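Local coordinates for protein phosphoethanolamine N-methyltransferase 1 (PDB 4KRG) that probably methylates phosphoethanolamine, using S-adenosylmethionine as methyl donor, in a nematode route to phosphocholine, at residues Trp129-Leu134 / Leu158-Ser163; Asp14-Phe19 / Ala181-Tyr186; Glu138-Leu143 / Ile193-Ala198. All blocks are in the same frame, centred on the assembly; numbering follows the deposited sequence.

Interaction 1 of 3, residues Trp129-Leu134 / Leu158-Ser163. With OPE (phosphoric acid mono-(2-amino-ethyl) ester), chain C; SAH (S-adenosyl-L-homocysteine), chain D.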
# COMPACT_ATOMS: atom_id res chain seq x y z
N TRP A 129 0.07 7.68 -10.96
CA TRP A 129 -0.69 7.11 -12.09
C TRP A 129 0.16 6.91 -13.36
O TRP A 129 -0.10 7.56 -14.38
CB TRP A 129 -1.91 7.98 -12.45
CG TRP A 129 -3.06 7.96 -11.49
CD1 TRP A 129 -3.60 6.88 -10.84
CD2 TRP A 129 -3.84 9.09 -11.10
NE1 TRP A 129 -4.67 7.28 -10.07
CE2 TRP A 129 -4.84 8.63 -10.21
CE3 TRP A 129 -3.79 10.46 -11.41
CZ2 TRP A 129 -5.78 9.49 -9.64
CZ3 TRP A 129 -4.72 11.30 -10.84
CH2 TRP A 129 -5.70 10.81 -9.96
N LEU A 130 1.13 6.00 -13.33
CA LEU A 130 1.98 5.79 -14.51
C LEU A 130 2.22 4.33 -14.89
O LEU A 130 2.12 3.97 -16.07
CB LEU A 130 3.32 6.52 -14.36
CG LEU A 130 4.25 6.42 -15.58
CD1 LEU A 130 3.62 7.10 -16.79
CD2 LEU A 130 5.62 7.02 -15.27
N MSE A 131 2.53 3.48 -13.91
CA MSE A 131 2.79 2.07 -14.18
C MSE A 131 1.62 1.38 -14.89
O MSE A 131 1.81 0.48 -15.70
CB MSE A 131 3.13 1.30 -12.90
CG MSE A 131 4.33 1.81 -12.10
SE MSE A 131 5.99 1.85 -13.14
CE MSE A 131 5.87 3.71 -13.74
N MSE A 132 0.41 1.82 -14.56
CA MSE A 132 -0.81 1.28 -15.15
C MSE A 132 -0.88 1.56 -16.65
O MSE A 132 -1.70 0.96 -17.35
CB MSE A 132 -2.02 1.89 -14.45
CG MSE A 132 -2.00 3.40 -14.52
SE MSE A 132 -3.06 4.29 -13.13
CE MSE A 132 -4.83 4.08 -13.93
N TYR A 133 -0.04 2.48 -17.13
CA TYR A 133 0.01 2.80 -18.56
C TYR A 133 1.26 2.21 -19.23
O TYR A 133 1.62 2.59 -20.34
CB TYR A 133 -0.06 4.32 -18.79
CG TYR A 133 -1.30 4.96 -18.21
CD1 TYR A 133 -2.56 4.65 -18.69
CD2 TYR A 133 -1.20 5.90 -17.19
CE1 TYR A 133 -3.70 5.24 -18.16
CE2 TYR A 133 -2.34 6.50 -16.65
CZ TYR A 133 -3.58 6.16 -17.14
OH TYR A 133 -4.71 6.74 -16.62
N LEU A 134 1.91 1.28 -18.54
CA LEU A 134 3.07 0.55 -19.08
C LEU A 134 2.79 -0.95 -19.10
O LEU A 134 1.98 -1.43 -18.31
CB LEU A 134 4.31 0.82 -18.24
CG LEU A 134 4.80 2.26 -18.13
CD1 LEU A 134 6.04 2.36 -17.26
CD2 LEU A 134 5.07 2.83 -19.50
N LEU A 158 5.36 5.91 -5.98
CA LEU A 158 4.45 5.43 -7.01
C LEU A 158 3.04 5.40 -6.45
O LEU A 158 2.85 5.21 -5.27
CB LEU A 158 4.86 4.04 -7.47
CG LEU A 158 6.30 3.95 -7.99
CD1 LEU A 158 7.01 2.75 -7.39
CD2 LEU A 158 6.31 3.87 -9.50
N ARG A 159 2.06 5.62 -7.32
CA ARG A 159 0.66 5.54 -6.94
C ARG A 159 -0.08 4.99 -8.14
O ARG A 159 0.04 5.52 -9.25
CB ARG A 159 0.11 6.92 -6.60
CG ARG A 159 -1.38 6.91 -6.26
CD ARG A 159 -2.26 7.26 -7.45
NE ARG A 159 -3.64 7.50 -7.01
CZ ARG A 159 -4.08 8.66 -6.54
NH1 ARG A 159 -3.26 9.71 -6.45
NH2 ARG A 159 -5.34 8.78 -6.16
N GLU A 160 -0.85 3.93 -7.95
CA GLU A 160 -1.53 3.31 -9.08
C GLU A 160 -2.98 2.97 -8.77
O GLU A 160 -3.33 2.71 -7.63
CB GLU A 160 -0.78 2.05 -9.52
CG GLU A 160 0.69 2.25 -9.85
CD GLU A 160 0.92 3.13 -11.07
OE1 GLU A 160 0.01 3.21 -11.93
OE2 GLU A 160 2.00 3.74 -11.18
N SER A 161 -3.81 3.00 -9.81
CA SER A 161 -5.16 2.47 -9.69
C SER A 161 -5.03 0.97 -9.70
O SER A 161 -4.67 0.37 -10.72
CB SER A 161 -6.03 2.91 -10.86
OG SER A 161 -6.14 4.32 -10.90
N CYS A 162 -5.30 0.34 -8.56
CA CYS A 162 -5.14 -1.09 -8.48
C CYS A 162 -6.47 -1.81 -8.65
O CYS A 162 -7.49 -1.38 -8.11
CB CYS A 162 -4.46 -1.47 -7.16
SG CYS A 162 -2.75 -0.87 -7.04
N SER A 163 -6.46 -2.88 -9.45
CA SER A 163 -7.61 -3.76 -9.68
C SER A 163 -8.81 -3.17 -10.44
O SER A 163 -9.54 -3.90 -11.09
CB SER A 163 -8.07 -4.42 -8.38
OG SER A 163 -7.10 -5.33 -7.91
CA OPE C . -7.13 7.85 -13.27
CB OPE C . -6.39 9.02 -13.83
O1 OPE C . -9.54 6.30 -13.50
O2 OPE C . -7.80 4.80 -12.64
O3 OPE C . -8.35 4.75 -15.07
O4 OPE C . -7.17 6.73 -14.07
N OPE C . -5.06 8.78 -14.33
P OPE C . -8.24 5.61 -13.83
N SAH D . 0.71 12.32 -12.87
CA SAH D . -0.21 13.42 -13.21
CB SAH D . -1.04 12.99 -14.47
CG SAH D . -1.79 11.67 -14.30
SD SAH D . -2.57 11.02 -15.80
C SAH D . -1.08 13.75 -12.07
O SAH D . -1.45 12.88 -11.31
OXT SAH D . -1.67 14.82 -12.08
C5' SAH D . -1.23 10.27 -16.76
C4' SAH D . -0.18 11.09 -17.26
O4' SAH D . 0.98 10.27 -17.57
C3' SAH D . -0.56 11.76 -18.51
O3' SAH D . -0.02 13.07 -18.53
C2' SAH D . 0.06 10.96 -19.56
O2' SAH D . 0.32 11.73 -20.70
C1' SAH D . 1.31 10.50 -18.90
N9 SAH D . 1.90 9.27 -19.52
C8 SAH D . 1.34 8.06 -19.63
N7 SAH D . 2.26 7.23 -20.11
C5 SAH D . 3.41 7.89 -20.30
C6 SAH D . 4.68 7.52 -20.77
N6 SAH D . 4.96 6.24 -21.17
N1 SAH D . 5.63 8.47 -20.82
C2 SAH D . 5.40 9.72 -20.44
N3 SAH D . 4.19 10.10 -19.99
C4 SAH D . 3.19 9.21 -19.90
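The phosphoethanolamine pocket of this methyltransferase takes shape where loop 129-134 folds against the end of strand 154-161, and Glu160 ties the two together. Three successive backbone N-H groups of the loop converge on its carboxylate. Leu130 N and Met131 N approach Glu160 OE2 from opposite faces of its plane, the latter at 2.8 Å, while Met132 N meets Glu160 OE1 at 3.0 Å from above the plane, 57° out of it. CG of Glu160 stands anti to the carbonyl carbon (chi1 -55°), and a bend at chi2 (-66°) turns the carboxylate toward these amides. A backbone bond from Trp129 N to Arg159 O, 2.8 Å long, extends the join.

In the Rossmann-like class I fold this loop leads from one parallel strand, 122-126, into helix 136-149, and its residues line both ligand sites. The Trp129 indole is held between two groups: Arg159 CD makes a CH-pi contact 3.8 Å from the centroid of its five-membered ring, and the opposite face carries phosphoethanolamine, whose N lies 3.5 Å from Trp129 CD2. Trp129 NE1 and Arg159 NE, both donors, share Gln231 OE1, and Arg159 NH2 forms a salt bridge with Asp45. The phosphoethanolamine N also donates to Tyr133 OH at 3.1 Å. Ser161 OG, bonded to Gln231 NE2, lies unusually close to phosphate O2, at a doubtful 2.5 Å, and Met132 CE is 3.3 Å from that Ser161 OG.

Interaction 2 of 3, residues Asp14-Phe19 / Ala181-Tyr186; sequences DSFKTF and ANPTHY. With OPE (phosphoric acid mono-(2-amino-ethyl) ester), chain C.
Tyr186 OH is gripped from two directions: it accepts a bond from Asn182 ND2 at 2.7 Å and donates another to the phosphoethanolamine phosphate. The distance from Tyr186 OH to OPE O3 is 2.5 Å. Segment 181-186 is part of the long connection between strand 154-161 and helix 189-198 of the Rossmann-like domain, and helix 9-21, at the N-terminus, packs against it beside the ligand sites. Within the connection Asn182 organises the polar side. Its OD1 receives Thr184 OG1 at 2.8 Å and a weak bond from Thr184 N, in the i to i+2 pattern of an Asx turn. Its ND2 holds the tyrosine hydroxyl, consistent with a second-shell role for Asn182 in positioning Tyr186, and Thr184 CG2 lies over one face of the Tyr186 ring. Ser166 and His176 also hydrogen-bond the ligand.

Contact with the helix has no hydrogen bond across it and rests on two phenylalanine rings. Pro183, directed toward the helix, is touched by both, one turn apart. Phe16 brings CE1 to 3.9 Å from Pro183 CB and CZ to 3.5 Å from the backbone Pro183 O, and Phe19 sets CD1 4.0 Å from Pro183 CD, crossing the proline at roughly a right angle. Their first torsions differ: Phe16 has CG anti to its carbonyl carbon (chi1 -78°), whereas Phe19 has it anti to the backbone N (chi1 175°). The rings reach opposite ends of the CB-CG-CD edge, Phe16 near CB and Phe19 near CD. Beyond the proline, Phe16 and His185 meet rim to rim with planes 41° apart, His185 CD2 lying at the edge of the phenylalanine ring, 3.7 Å from Phe16 CZ.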
# COMPACT_ATOMS: atom_id res chain seq x y z
N ASP A 14 2.13 2.72 -28.61
CA ASP A 14 1.39 3.77 -29.30
C ASP A 14 -0.09 3.78 -28.97
O ASP A 14 -0.77 4.78 -29.18
CB ASP A 14 1.59 3.67 -30.82
CG ASP A 14 1.14 4.92 -31.56
OD1 ASP A 14 1.10 6.00 -30.94
OD2 ASP A 14 0.83 4.82 -32.77
N SER A 15 -0.61 2.67 -28.44
CA SER A 15 -2.02 2.62 -28.07
C SER A 15 -2.28 3.51 -26.85
O SER A 15 -3.37 4.05 -26.69
CB SER A 15 -2.47 1.19 -27.79
OG SER A 15 -2.11 0.79 -26.49
N PHE A 16 -1.27 3.65 -26.00
CA PHE A 16 -1.37 4.51 -24.83
C PHE A 16 -1.25 5.98 -25.20
O PHE A 16 -2.01 6.81 -24.73
CB PHE A 16 -0.34 4.12 -23.77
CG PHE A 16 -0.72 2.90 -22.97
CD1 PHE A 16 -1.82 2.92 -22.13
CD2 PHE A 16 0.03 1.73 -23.05
CE1 PHE A 16 -2.18 1.80 -21.39
CE2 PHE A 16 -0.32 0.61 -22.31
CZ PHE A 16 -1.43 0.65 -21.48
N LYS A 17 -0.29 6.29 -26.07
CA LYS A 17 -0.12 7.66 -26.56
C LYS A 17 -1.36 8.13 -27.33
O LYS A 17 -1.76 9.29 -27.23
CB LYS A 17 1.14 7.75 -27.43
CG LYS A 17 1.27 9.01 -28.25
CD LYS A 17 1.40 10.23 -27.38
CE LYS A 17 1.79 11.44 -28.20
NZ LYS A 17 0.91 11.65 -29.39
N THR A 18 -1.98 7.21 -28.06
CA THR A 18 -3.23 7.48 -28.77
C THR A 18 -4.38 7.73 -27.80
O THR A 18 -5.20 8.63 -28.01
CB THR A 18 -3.62 6.30 -29.68
OG1 THR A 18 -2.48 5.85 -30.41
CG2 THR A 18 -4.71 6.72 -30.66
N PHE A 19 -4.46 6.92 -26.75
CA PHE A 19 -5.46 7.12 -25.72
C PHE A 19 -5.32 8.52 -25.11
O PHE A 19 -6.30 9.25 -24.98
CB PHE A 19 -5.34 6.07 -24.62
CG PHE A 19 -6.26 6.29 -23.46
CD1 PHE A 19 -7.58 5.87 -23.51
CD2 PHE A 19 -5.82 6.93 -22.31
CE1 PHE A 19 -8.44 6.08 -22.44
CE2 PHE A 19 -6.67 7.14 -21.23
CZ PHE A 19 -7.98 6.71 -21.30
N ALA A 181 -12.72 0.33 -25.66
CA ALA A 181 -11.95 -0.49 -24.73
C ALA A 181 -11.01 0.42 -23.95
O ALA A 181 -10.49 1.40 -24.49
CB ALA A 181 -11.17 -1.54 -25.47
N ASN A 182 -10.81 0.09 -22.68
CA ASN A 182 -9.87 0.82 -21.84
C ASN A 182 -8.58 0.02 -21.73
O ASN A 182 -8.57 -1.07 -21.16
CB ASN A 182 -10.50 1.05 -20.47
CG ASN A 182 -9.65 1.92 -19.57
OD1 ASN A 182 -8.64 2.47 -19.99
ND2 ASN A 182 -10.08 2.05 -18.33
N PRO A 183 -7.48 0.55 -22.28
CA PRO A 183 -6.18 -0.14 -22.39
C PRO A 183 -5.43 -0.24 -21.07
O PRO A 183 -4.45 -0.99 -20.96
CB PRO A 183 -5.40 0.76 -23.34
CG PRO A 183 -5.95 2.12 -23.10
CD PRO A 183 -7.43 1.90 -22.87
N THR A 184 -5.88 0.52 -20.08
CA THR A 184 -5.20 0.62 -18.80
C THR A 184 -4.98 -0.73 -18.12
O THR A 184 -5.84 -1.61 -18.18
CB THR A 184 -5.97 1.56 -17.86
OG1 THR A 184 -6.30 2.76 -18.57
CG2 THR A 184 -5.16 1.90 -16.64
N HIS A 185 -3.82 -0.90 -17.49
CA HIS A 185 -3.51 -2.09 -16.71
C HIS A 185 -3.84 -1.84 -15.25
O HIS A 185 -3.11 -1.15 -14.55
CB HIS A 185 -2.01 -2.41 -16.80
CG HIS A 185 -1.56 -2.84 -18.16
ND1 HIS A 185 -1.63 -4.15 -18.59
CD2 HIS A 185 -0.98 -2.15 -19.17
CE1 HIS A 185 -1.14 -4.24 -19.81
NE2 HIS A 185 -0.74 -3.04 -20.19
N TYR A 186 -4.96 -2.40 -14.78
CA TYR A 186 -5.33 -2.29 -13.38
C TYR A 186 -4.85 -3.52 -12.62
O TYR A 186 -5.56 -4.52 -12.50
CB TYR A 186 -6.84 -2.11 -13.23
CG TYR A 186 -7.36 -0.90 -13.96
CD1 TYR A 186 -7.12 0.37 -13.47
CD2 TYR A 186 -8.06 -1.02 -15.15
CE1 TYR A 186 -7.58 1.49 -14.14
CE2 TYR A 186 -8.52 0.09 -15.83
CZ TYR A 186 -8.28 1.34 -15.31
OH TYR A 186 -8.73 2.45 -15.98
CA OPE C . -7.13 7.85 -13.27
CB OPE C . -6.39 9.02 -13.83
O1 OPE C . -9.54 6.30 -13.50
O2 OPE C . -7.80 4.80 -12.64
O3 OPE C . -8.35 4.75 -15.07
O4 OPE C . -7.17 6.73 -14.07
N OPE C . -5.06 8.78 -14.33
P OPE C . -8.24 5.61 -13.83

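Interaction 3 of 3, residues Glu138-Leu143 / Ile193-Ala198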
# COMPACT_ATOMS: atom_id res chain seq x y z
N GLU A 138 7.80 -3.26 -19.31
CA GLU A 138 8.17 -1.85 -19.18
C GLU A 138 8.19 -1.37 -17.73
O GLU A 138 9.05 -0.56 -17.36
CB GLU A 138 7.23 -0.98 -20.02
CG GLU A 138 7.41 -1.17 -21.51
CD GLU A 138 6.25 -0.60 -22.32
OE1 GLU A 138 5.20 -0.26 -21.73
OE2 GLU A 138 6.39 -0.51 -23.56
N VAL A 139 7.26 -1.85 -16.91
CA VAL A 139 7.23 -1.52 -15.49
C VAL A 139 8.54 -1.94 -14.84
O VAL A 139 9.17 -1.17 -14.11
CB VAL A 139 6.04 -2.19 -14.76
CG1 VAL A 139 6.20 -2.07 -13.25
CG2 VAL A 139 4.73 -1.57 -15.19
N ILE A 140 8.97 -3.17 -15.12
CA ILE A 140 10.21 -3.70 -14.58
C ILE A 140 11.39 -2.89 -15.09
O ILE A 140 12.27 -2.50 -14.32
CB ILE A 140 10.38 -5.19 -14.93
CG1 ILE A 140 9.25 -6.00 -14.29
CG2 ILE A 140 11.72 -5.70 -14.45
CD1 ILE A 140 9.00 -7.35 -14.93
N GLU A 141 11.40 -2.61 -16.39
CA GLU A 141 12.46 -1.82 -17.00
C GLU A 141 12.48 -0.40 -16.46
O GLU A 141 13.54 0.17 -16.24
CB GLU A 141 12.33 -1.85 -18.53
CG GLU A 141 12.59 -3.23 -19.12
CD GLU A 141 12.46 -3.27 -20.63
OE1 GLU A 141 12.98 -4.23 -21.25
OE2 GLU A 141 11.83 -2.35 -21.20
N PHE A 142 11.30 0.17 -16.23
CA PHE A 142 11.22 1.49 -15.62
C PHE A 142 11.83 1.49 -14.23
O PHE A 142 12.56 2.41 -13.86
CB PHE A 142 9.78 2.00 -15.54
CG PHE A 142 9.63 3.25 -14.72
CD1 PHE A 142 9.94 4.49 -15.26
CD2 PHE A 142 9.20 3.19 -13.40
CE1 PHE A 142 9.82 5.65 -14.50
CE2 PHE A 142 9.08 4.34 -12.64
CZ PHE A 142 9.38 5.57 -13.19
N LEU A 143 11.54 0.45 -13.45
CA LEU A 143 11.99 0.40 -12.06
C LEU A 143 13.49 0.15 -11.93
O LEU A 143 14.12 0.62 -10.99
CB LEU A 143 11.20 -0.63 -11.26
CG LEU A 143 9.73 -0.27 -11.04
CD1 LEU A 143 8.96 -1.45 -10.48
CD2 LEU A 143 9.60 0.94 -10.12
N ILE A 193 3.83 -4.25 -4.72
CA ILE A 193 4.64 -4.42 -3.50
C ILE A 193 5.67 -5.53 -3.68
O ILE A 193 6.85 -5.34 -3.39
CB ILE A 193 3.77 -4.72 -2.26
CG1 ILE A 193 2.73 -3.62 -2.04
CG2 ILE A 193 4.65 -4.87 -1.03
CD1 ILE A 193 1.60 -4.04 -1.12
N LYS A 194 5.24 -6.69 -4.16
CA LYS A 194 6.14 -7.82 -4.34
C LYS A 194 7.23 -7.55 -5.36
O LYS A 194 8.38 -7.93 -5.16
CB LYS A 194 5.36 -9.10 -4.67
CG LYS A 194 4.50 -9.61 -3.52
CD LYS A 194 3.91 -10.99 -3.78
CE LYS A 194 4.96 -12.09 -3.65
NZ LYS A 194 5.59 -12.10 -2.30
N LEU A 195 6.88 -6.89 -6.46
CA LEU A 195 7.88 -6.56 -7.48
C LEU A 195 8.96 -5.66 -6.88
O LEU A 195 10.14 -5.90 -7.07
CB LEU A 195 7.25 -5.88 -8.69
CG LEU A 195 8.25 -5.38 -9.73
CD1 LEU A 195 9.16 -6.50 -10.19
CD2 LEU A 195 7.54 -4.76 -10.92
N LEU A 196 8.53 -4.64 -6.15
CA LEU A 196 9.46 -3.71 -5.55
C LEU A 196 10.43 -4.42 -4.60
O LEU A 196 11.64 -4.18 -4.65
CB LEU A 196 8.69 -2.60 -4.83
CG LEU A 196 7.98 -1.60 -5.75
CD1 LEU A 196 6.89 -0.84 -5.02
CD2 LEU A 196 9.00 -0.63 -6.33
N ARG A 197 9.90 -5.30 -3.77
CA ARG A 197 10.71 -6.02 -2.79
C ARG A 197 11.65 -7.03 -3.45
O ARG A 197 12.70 -7.35 -2.90
CB ARG A 197 9.82 -6.74 -1.76
CG ARG A 197 8.97 -5.80 -0.90
CD ARG A 197 8.18 -6.58 0.14
NE ARG A 197 9.05 -7.13 1.18
CZ ARG A 197 8.70 -8.09 2.03
NH1 ARG A 197 7.49 -8.64 1.96
NH2 ARG A 197 9.56 -8.52 2.95
N ALA A 198 11.28 -7.51 -4.63
CA ALA A 198 12.06 -8.54 -5.31
C ALA A 198 13.33 -7.98 -5.95
O ALA A 198 14.36 -8.66 -5.97
CB ALA A 198 11.21 -9.24 -6.37
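Leu195 reaches from helix 189-198 to three side chains of helix 136-149, all through apolar contacts. Its CD2 methyl does most of the touching: it lies 3.6 Å from Leu143 CD1, the two leucines meeting tip to tip, and 3.8 Å from Val139 CG1. Ile140 CG1 closes on the same Leu195 CD2 at 4.0 Å. With CG anti to the backbone N (chi1 174°), the Leu195 chain extends across the gap between the helices, where Val139 and Leu143, one turn apart, receive it. A second apolar pair sits beside the first, Leu143 CD2 meeting Leu196 CD2 at 4.1 Å, the two side chains crossing at about a right angle.

No hydrogen bond joins the two segments, whose axes come no closer than 11.3 Å and cross at -43°, so the branched side chains bridge a fairly wide separation. Charged groups lie on other sides of the helices: Glu138 forms a salt bridge with Arg13, while Arg197 pairs with Glu332 and Glu356. Further apolar neighbours continue the buried layer, with Leu252 and Leu253 beside Ile140, Phe256 beside Leu195, and Phe211 and Val213 of strand 208-218 against Leu196. Helices that follow neighbouring parallel strands, 122-126 and 154-161, and pack side by side in this way are characteristic of the Rossmann-like fold of class I methyltransferases.

Overall arrangement
All three interactions belong to the N-terminal, Rossmann-like methyltransferase half of the chain. Interactions 1 and 2 have centres about 12 Å apart and share phosphoethanolamine; both segments of interaction 1 fall between residues 19 and 181, the span that interaction 2 brings together, and a probable backbone hydrogen bond from His185 N to Met132 O connects them. Interaction 3, about 12 Å from the centre of interaction 1, touches it through Met131 against Phe142 and Leu158 against Leu196, whereas the centres of interactions 2 and 3 lie about 20 Å apart, without touching. The pocket loop 129-134 thus meets the N-terminal helix and connection 181-186, and also helices 136-149 and 189-198.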